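Local coordinates for beta-ketoacyl-[acyl-carrier-protein] synthase FabY (Pseudomonas aeruginosa, PDB 4CW4) that catalyses the condensation of acetyl-CoA with malonyl-ACP to give acetoacetyl-ACP, the primer that starts fatty acid synthesis, at residues G16-A20 and A21-S25; V425-D428 and T429-A433; S489-G492 and T493-Y496. All blocks are in the same frame, centred on the assembly; numbering follows the deposited sequence.

All three contacts are local, made by residues close in sequence, and they follow one another along the chain without touching. Contact 1 is a buried hairpin, its centre about 9 Å from the centre of the chain. The side chain of Ala20 there is about 11 Å from that of His477, a predicted active-site residue. Contact 3 is part of helix 482-496, its centre about 14 Å from that of contact 1; Asp485 of this helix bonds to Asn19 in the hairpin. Contact 2 lies further out, its centre about 18 Å from that of contact 3 and 30 Å from that of contact 1. Contacts 2 and 3 both fall in the C-terminal ketosynthase region, away from the annotated sites.

Contact 1 (G16-A20 and A21-S25); sequences GGYNA and AGRSS
Two partners share Asn19 OD1: the backbone N of Ala21, at 2.9 Å, and a water. Asn19 and Gly22 bound a type I turn, the tip of a tight beta hairpin between strand 10-19 and the short strand 22-23. Asn19 CG sits between its own backbone N and carbonyl carbon (chi1 63°). This folds the amide forward over the turn and sets OD1 before the N-H of Ala21. The same oxygen also lies 3.4 Å from Ala21 CB. The other branch of the amide, ND2, hydrogen-bonds to Asp485 OD1. The water is also within hydrogen-bonding distance of Gly22 O and Ser24 OG, and its two hydrogens must be shared among the three. It links the Asn19 side chain to the returning arm.

The backbones of Asn19 and Gly22 form an antiparallel hydrogen-bonded pair, N to O in both directions. One step on, Tyr18 and Arg23 are a non-hydrogen-bonded pair, and then Ser24 N donates to Gly17 O at 2.8 Å. Ser24 OG also bonds to Gln368, on strand 366-374 next to the hairpin. Gly17 and Gly22 have backbone angles that a side chain would hardly tolerate.

On the face that carries Tyr18 and Arg23, the two side chains run side by side and point the same way. Tyr18 CE1 lies 3.6 Å from Arg23 CB, and the phenol OH reaches Arg23 CD. The arginine then bends at chi3. Its guanidinium forms a salt bridge with Asp586. Ser25 OG, bonded to Asp201, also accepts from NH1, in the guanidinium plane, at 2.9 Å.

Contact 2 (V425-D428 and T429-A433); sequences VGLD and TVRHA
Thr429 meets Val425 four residues back. Its CG2 lies 3.7 Å from Val425 CG2, the two side chains crossing at about a right angle. With OG1 anti to the carbonyl carbon (chi1 -66°), the hydroxyl is turned toward the Val425 carbonyl. Two waters fill in between: one joins Val425 O to Thr429 N, the other joins Val425 O to Thr429 OG1.

Val430 is buried. Its CG2 packs on Val425 CG2 at 3.8 Å, and its side chain also touches Val418, Ala421 and Val422 of helix 409-425. Its N donates to Gly426 O.

Arg431 N bonds to Leu427 O at 2.8 Å. The side chain runs extended from CG to NE. Leu427 CD1 lies over one face of the guanidinium, 3.5 Å from Arg431 NH2. NE hydrogen-bonds to Phe461 O.

His432 N donates to Asp428 O. Its imidazole crosses the Asp428 side chain at about a right angle, and OD1 reaches the ring edge at CD2, 3.2 Å away. The ring and carboxylate planes are 48° apart. Asp428 OD2 has a long, weak ion pair with Lys528.

Ala433 N donates to Thr429 O. This is a short helix, 427-433, whose N-cap is Gly426; the same glycine, with positive phi, ends helix 409-425.

Contact 3 (S489-G492 and T493-Y496); sequences SALG and TFKY
Thr493 and Ser489 reach each other through a water on one side of helix 482-496. The water donates to Thr493 OG1 at 2.7 Å and is 2.8 Å from Ser489 OG. Two different torsions make this possible. Ser489 OG stands opposite its backbone N (chi1 177°), whereas Thr493 OG1 lies beside its own N and opposite the carbonyl carbon (chi1 -67°). Thr493 OG1 also bonds to Ile498 O, just after the helix. Both side chains touch Phe30 of helix 28-33.

Phe494 CG, like Thr493 OG1, lies beside its own backbone N (chi1 -68°). The ring therefore leans back along the helix toward the previous turn. Ala490 O lies over one ring face, toward the rim, 3.7 Å from CD2. Further out, Leu491 CD2 stands 4.2 Å from Phe494 CD2, a loose apolar contact. Phe494 and Thr493 both rest on Phe435 of strand 434-437.

Lys495 takes the other course. Its CG is opposite the backbone N, which sets it over the centre of the Tyr496 ring, 3.6 Å above its plane. The chain then bends at chi2, and the ammonium end leads away from the preceding turn. Tyr496 CD2 lies 3.7 Å from Gly492 O, and the side chain touches Phe30 and Arg31.

Four i to i+4 backbone bonds hold these turns, the shortest being Tyr496 N to Gly492 O at 2.9 Å. Phe494 packs on Phe435 and Tyr496 on Phe30. One water meets both hydroxyls. As it donates to Thr493 OG1, the threonine hydrogen is left for Ile498 O, a carbonyl that can only accept.

Contact 1 (G16-A20 and A21-S25)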
loop_
_atom_site.group_PDB
_atom_site.type_symbol
_atom_site.label_atom_id
_atom_site.label_comp_id
_atom_site.label_asym_id
_atom_site.label_seq_id
_atom_site.Cartn_x
_atom_site.Cartn_y
_atom_site.Cartn_z
ATOM N N GLY A 16 -8.341 13.807 14.899
ATOM C CA GLY A 16 -8.404 15.042 14.158
ATOM C C GLY A 16 -8.285 14.808 12.682
ATOM O O GLY A 16 -8.036 13.678 12.261
ATOM N N GLY A 17 -8.434 15.875 11.907
ATOM C CA GLY A 17 -8.368 15.751 10.464
ATOM C C GLY A 17 -9.344 16.680 9.782
ATOM O O GLY A 17 -9.947 17.536 10.426
ATOM N N TYR A 18 -9.511 16.483 8.477
ATOM C CA TYR A 18 -10.294 17.364 7.614
ATOM C C TYR A 18 -10.973 16.575 6.514
ATOM O O TYR A 18 -10.345 15.751 5.831
ATOM C CB TYR A 18 -9.407 18.449 6.993
ATOM C CG TYR A 18 -8.822 19.353 8.055
ATOM C CD1 TYR A 18 -9.537 20.444 8.541
ATOM C CD2 TYR A 18 -7.570 19.094 8.602
ATOM C CE1 TYR A 18 -9.027 21.255 9.533
ATOM C CE2 TYR A 18 -7.070 19.881 9.618
ATOM C CZ TYR A 18 -7.796 20.967 10.067
ATOM O OH TYR A 18 -7.310 21.782 11.066
ATOM N N ASN A 19 -12.261 16.846 6.357
ATOM C CA ASN A 19 -13.026 16.367 5.214
ATOM C C ASN A 19 -14.057 17.415 4.831
ATOM O O ASN A 19 -13.956 18.565 5.290
ATOM C CB ASN A 19 -13.626 14.988 5.488
ATOM C CG ASN A 19 -14.619 14.976 6.625
ATOM O OD1 ASN A 19 -15.209 15.994 6.976
ATOM N ND2 ASN A 19 -14.862 13.789 7.160
ATOM N N ALA A 20 -15.022 17.047 3.998
ATOM C CA ALA A 20 -15.992 18.012 3.492
ATOM C C ALA A 20 -16.835 18.637 4.593
ATOM O O ALA A 20 -17.468 19.664 4.363
ATOM C CB ALA A 20 -16.887 17.353 2.444
ATOM N N ALA A 21 -16.861 18.034 5.784
ATOM C CA ALA A 21 -17.654 18.581 6.895
ATOM C C ALA A 21 -16.856 19.574 7.751
ATOM O O ALA A 21 -17.419 20.238 8.607
ATOM C CB ALA A 21 -18.202 17.450 7.772
ATOM N N GLY A 22 -15.557 19.673 7.505
ATOM C CA GLY A 22 -14.672 20.568 8.239
ATOM C C GLY A 22 -13.607 19.867 9.071
ATOM O O GLY A 22 -13.142 18.775 8.740
ATOM N N ARG A 23 -13.213 20.538 10.145
ATOM C CA ARG A 23 -12.234 20.038 11.095
ATOM C C ARG A 23 -12.859 18.953 11.959
ATOM O O ARG A 23 -13.924 19.138 12.552
ATOM C CB ARG A 23 -11.714 21.164 11.983
ATOM C CG ARG A 23 -10.774 20.677 13.085
ATOM C CD ARG A 23 -9.995 21.795 13.742
ATOM N NE ARG A 23 -10.770 22.887 14.343
ATOM C CZ ARG A 23 -11.075 23.013 15.632
ATOM N NH1 ARG A 23 -10.757 22.067 16.512
ATOM N NH2 ARG A 23 -11.717 24.103 16.047
ATOM N N SER A 24 -12.183 17.817 12.049
ATOM C CA SER A 24 -12.727 16.690 12.795
ATOM C C SER A 24 -12.589 16.818 14.298
ATOM O O SER A 24 -13.451 16.349 15.030
ATOM C CB SER A 24 -12.026 15.411 12.363
ATOM O OG SER A 24 -12.325 15.187 11.013
ATOM N N SER A 25 -11.498 17.415 14.764
ATOM C CA SER A 25 -11.243 17.424 16.200
ATOM C C SER A 25 -12.357 18.157 16.940
ATOM O O SER A 25 -13.012 19.062 16.394
ATOM C CB SER A 25 -9.884 18.036 16.525
ATOM O OG SER A 25 -9.823 19.389 16.116
HETATM O O HOH W 1 -14.677 16.208 9.830
#

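Contact 2 (V425-D428 and T429-A433)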
loop_
_atom_site.group_PDB
_atom_site.type_symbol
_atom_site.label_atom_id
_atom_site.label_comp_id
_atom_site.label_asym_id
_atom_site.label_seq_id
_atom_site.Cartn_x
_atom_site.Cartn_y
_atom_site.Cartn_z
ATOM N N VAL A 425 -19.379 -6.618 26.085
ATOM C CA VAL A 425 -20.416 -5.785 26.714
ATOM C C VAL A 425 -21.712 -6.541 27.017
ATOM O O VAL A 425 -22.585 -6.017 27.699
ATOM C CB VAL A 425 -20.763 -4.500 25.872
ATOM C CG1 VAL A 425 -19.541 -3.632 25.647
ATOM C CG2 VAL A 425 -21.392 -4.866 24.533
ATOM N N GLY A 426 -21.837 -7.767 26.517
ATOM C CA GLY A 426 -23.034 -8.558 26.716
ATOM C C GLY A 426 -24.076 -8.393 25.638
ATOM O O GLY A 426 -24.087 -7.380 24.921
ATOM N N LEU A 427 -24.957 -9.382 25.534
ATOM C CA LEU A 427 -25.994 -9.404 24.509
ATOM C C LEU A 427 -26.970 -8.246 24.613
ATOM O O LEU A 427 -27.385 -7.702 23.604
ATOM C CB LEU A 427 -26.812 -10.688 24.599
ATOM C CG LEU A 427 -26.656 -11.770 23.552
ATOM C CD1 LEU A 427 -27.676 -12.867 23.858
ATOM C CD2 LEU A 427 -26.794 -11.236 22.114
ATOM N N ASP A 428 -27.379 -7.899 25.832
ATOM C CA ASP A 428 -28.366 -6.834 26.015
ATOM C C ASP A 428 -27.849 -5.512 25.465
ATOM O O ASP A 428 -28.569 -4.801 24.758
ATOM C CB ASP A 428 -28.738 -6.681 27.489
ATOM C CG ASP A 428 -29.779 -5.597 27.712
ATOM O OD1 ASP A 428 -30.948 -5.825 27.352
ATOM O OD2 ASP A 428 -29.423 -4.515 28.228
ATOM N N THR A 429 -26.598 -5.184 25.775
ATOM C CA THR A 429 -26.018 -3.927 25.295
ATOM C C THR A 429 -25.886 -3.927 23.769
ATOM O O THR A 429 -26.130 -2.926 23.126
ATOM C CB THR A 429 -24.673 -3.633 25.980
ATOM O OG1 THR A 429 -24.901 -3.397 27.370
ATOM C CG2 THR A 429 -24.021 -2.395 25.384
ATOM N N VAL A 430 -25.507 -5.050 23.188
ATOM C CA VAL A 430 -25.471 -5.140 21.735
ATOM C C VAL A 430 -26.880 -4.985 21.141
ATOM O O VAL A 430 -27.073 -4.269 20.160
ATOM C CB VAL A 430 -24.812 -6.444 21.276
ATOM C CG1 VAL A 430 -25.015 -6.669 19.767
ATOM C CG2 VAL A 430 -23.323 -6.413 21.592
ATOM N N ARG A 431 -27.870 -5.623 21.759
ATOM C CA ARG A 431 -29.221 -5.583 21.228
ATOM C C ARG A 431 -29.889 -4.232 21.343
ATOM O O ARG A 431 -30.701 -3.893 20.501
ATOM C CB ARG A 431 -30.102 -6.640 21.898
ATOM C CG ARG A 431 -29.800 -8.041 21.402
ATOM C CD ARG A 431 -30.547 -9.094 22.225
ATOM N NE ARG A 431 -30.333 -10.423 21.662
ATOM C CZ ARG A 431 -30.616 -11.561 22.285
ATOM N NH1 ARG A 431 -31.139 -11.557 23.514
ATOM N NH2 ARG A 431 -30.372 -12.713 21.679
ATOM N N HIS A 432 -29.578 -3.467 22.385
ATOM C CA HIS A 432 -30.330 -2.252 22.660
ATOM C C HIS A 432 -29.513 -0.978 22.746
ATOM O O HIS A 432 -30.079 0.101 22.875
ATOM C CB HIS A 432 -31.130 -2.448 23.951
ATOM C CG HIS A 432 -32.058 -3.612 23.895
ATOM N ND1 HIS A 432 -33.186 -3.621 23.104
ATOM C CD2 HIS A 432 -32.007 -4.825 24.494
ATOM C CE1 HIS A 432 -33.806 -4.778 23.241
ATOM N NE2 HIS A 432 -33.109 -5.528 24.074
ATOM N N ALA A 433 -28.195 -1.087 22.622
ATOM C CA ALA A 433 -27.338 0.083 22.716
ATOM C C ALA A 433 -26.170 0.007 21.747
ATOM O O ALA A 433 -25.080 0.491 22.047
ATOM C CB ALA A 433 -26.840 0.260 24.135
HETATM O O HOH W 2 -25.187 -6.273 28.146
HETATM O O HOH W 3 -22.500 -3.386 29.048
#

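Contact 3 (S489-G492 and T493-Y496)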
loop_
_atom_site.group_PDB
_atom_site.type_symbol
_atom_site.label_atom_id
_atom_site.label_comp_id
_atom_site.label_asym_id
_atom_site.label_seq_id
_atom_site.Cartn_x
_atom_site.Cartn_y
_atom_site.Cartn_z
ATOM N N SER A 489 -17.026 10.084 13.003
ATOM C CA SER A 489 -18.430 10.422 13.195
ATOM C C SER A 489 -19.030 9.646 14.369
ATOM O O SER A 489 -19.769 10.213 15.183
ATOM C CB SER A 489 -19.237 10.166 11.936
ATOM O OG SER A 489 -20.596 10.434 12.206
ATOM N N ALA A 490 -18.680 8.364 14.474
ATOM C CA ALA A 490 -19.183 7.541 15.568
ATOM C C ALA A 490 -18.861 8.170 16.921
ATOM O O ALA A 490 -19.668 8.124 17.858
ATOM C CB ALA A 490 -18.610 6.134 15.500
ATOM N N LEU A 491 -17.680 8.760 17.034
ATOM C CA LEU A 491 -17.259 9.330 18.299
ATOM C C LEU A 491 -18.147 10.500 18.674
ATOM O O LEU A 491 -18.372 10.771 19.847
ATOM C CB LEU A 491 -15.807 9.788 18.220
ATOM C CG LEU A 491 -14.783 8.704 17.841
ATOM C CD1 LEU A 491 -13.373 9.260 17.956
ATOM C CD2 LEU A 491 -14.970 7.445 18.713
ATOM N N GLY A 492 -18.634 11.195 17.657
ATOM C CA GLY A 492 -19.556 12.292 17.854
ATOM C C GLY A 492 -20.895 11.821 18.386
ATOM O O GLY A 492 -21.507 12.478 19.236
ATOM N N THR A 493 -21.386 10.693 17.875
ATOM C CA THR A 493 -22.610 10.102 18.438
ATOM C C THR A 493 -22.436 9.789 19.928
ATOM O O THR A 493 -23.336 10.045 20.724
ATOM C CB THR A 493 -23.052 8.870 17.637
ATOM O OG1 THR A 493 -23.467 9.305 16.342
ATOM C CG2 THR A 493 -24.204 8.098 18.327
ATOM N N PHE A 494 -21.298 9.224 20.309
ATOM C CA PHE A 494 -21.041 8.985 21.722
ATOM C C PHE A 494 -21.070 10.297 22.527
ATOM O O PHE A 494 -21.622 10.343 23.628
ATOM C CB PHE A 494 -19.681 8.293 21.930
ATOM C CG PHE A 494 -19.606 6.878 21.429
ATOM C CD1 PHE A 494 -20.697 6.036 21.460
ATOM C CD2 PHE A 494 -18.410 6.401 20.913
ATOM C CE1 PHE A 494 -20.605 4.742 20.983
ATOM C CE2 PHE A 494 -18.313 5.125 20.447
ATOM C CZ PHE A 494 -19.418 4.287 20.489
ATOM N N LYS A 495 -20.485 11.354 21.972
ATOM C CA LYS A 495 -20.360 12.643 22.659
ATOM C C LYS A 495 -21.705 13.302 22.890
ATOM O O LYS A 495 -22.008 13.732 24.007
ATOM C CB LYS A 495 -19.465 13.584 21.839
ATOM C CG LYS A 495 -19.324 15.030 22.376
ATOM C CD LYS A 495 -18.463 15.085 23.607
ATOM C CE LYS A 495 -18.267 16.504 24.103
ATOM N NZ LYS A 495 -17.480 16.527 25.356
ATOM N N TYR A 496 -22.506 13.387 21.835
ATOM C CA TYR A 496 -23.711 14.211 21.863
ATOM C C TYR A 496 -25.034 13.432 21.886
ATOM O O TYR A 496 -26.095 14.028 22.064
ATOM C CB TYR A 496 -23.727 15.154 20.664
ATOM C CG TYR A 496 -22.639 16.206 20.680
ATOM C CD1 TYR A 496 -22.669 17.244 21.605
ATOM C CD2 TYR A 496 -21.614 16.192 19.740
ATOM C CE1 TYR A 496 -21.693 18.227 21.615
ATOM C CE2 TYR A 496 -20.631 17.178 19.738
ATOM C CZ TYR A 496 -20.681 18.191 20.672
ATOM O OH TYR A 496 -19.715 19.171 20.661
HETATM O O HOH W 4 -22.293 8.961 13.880
#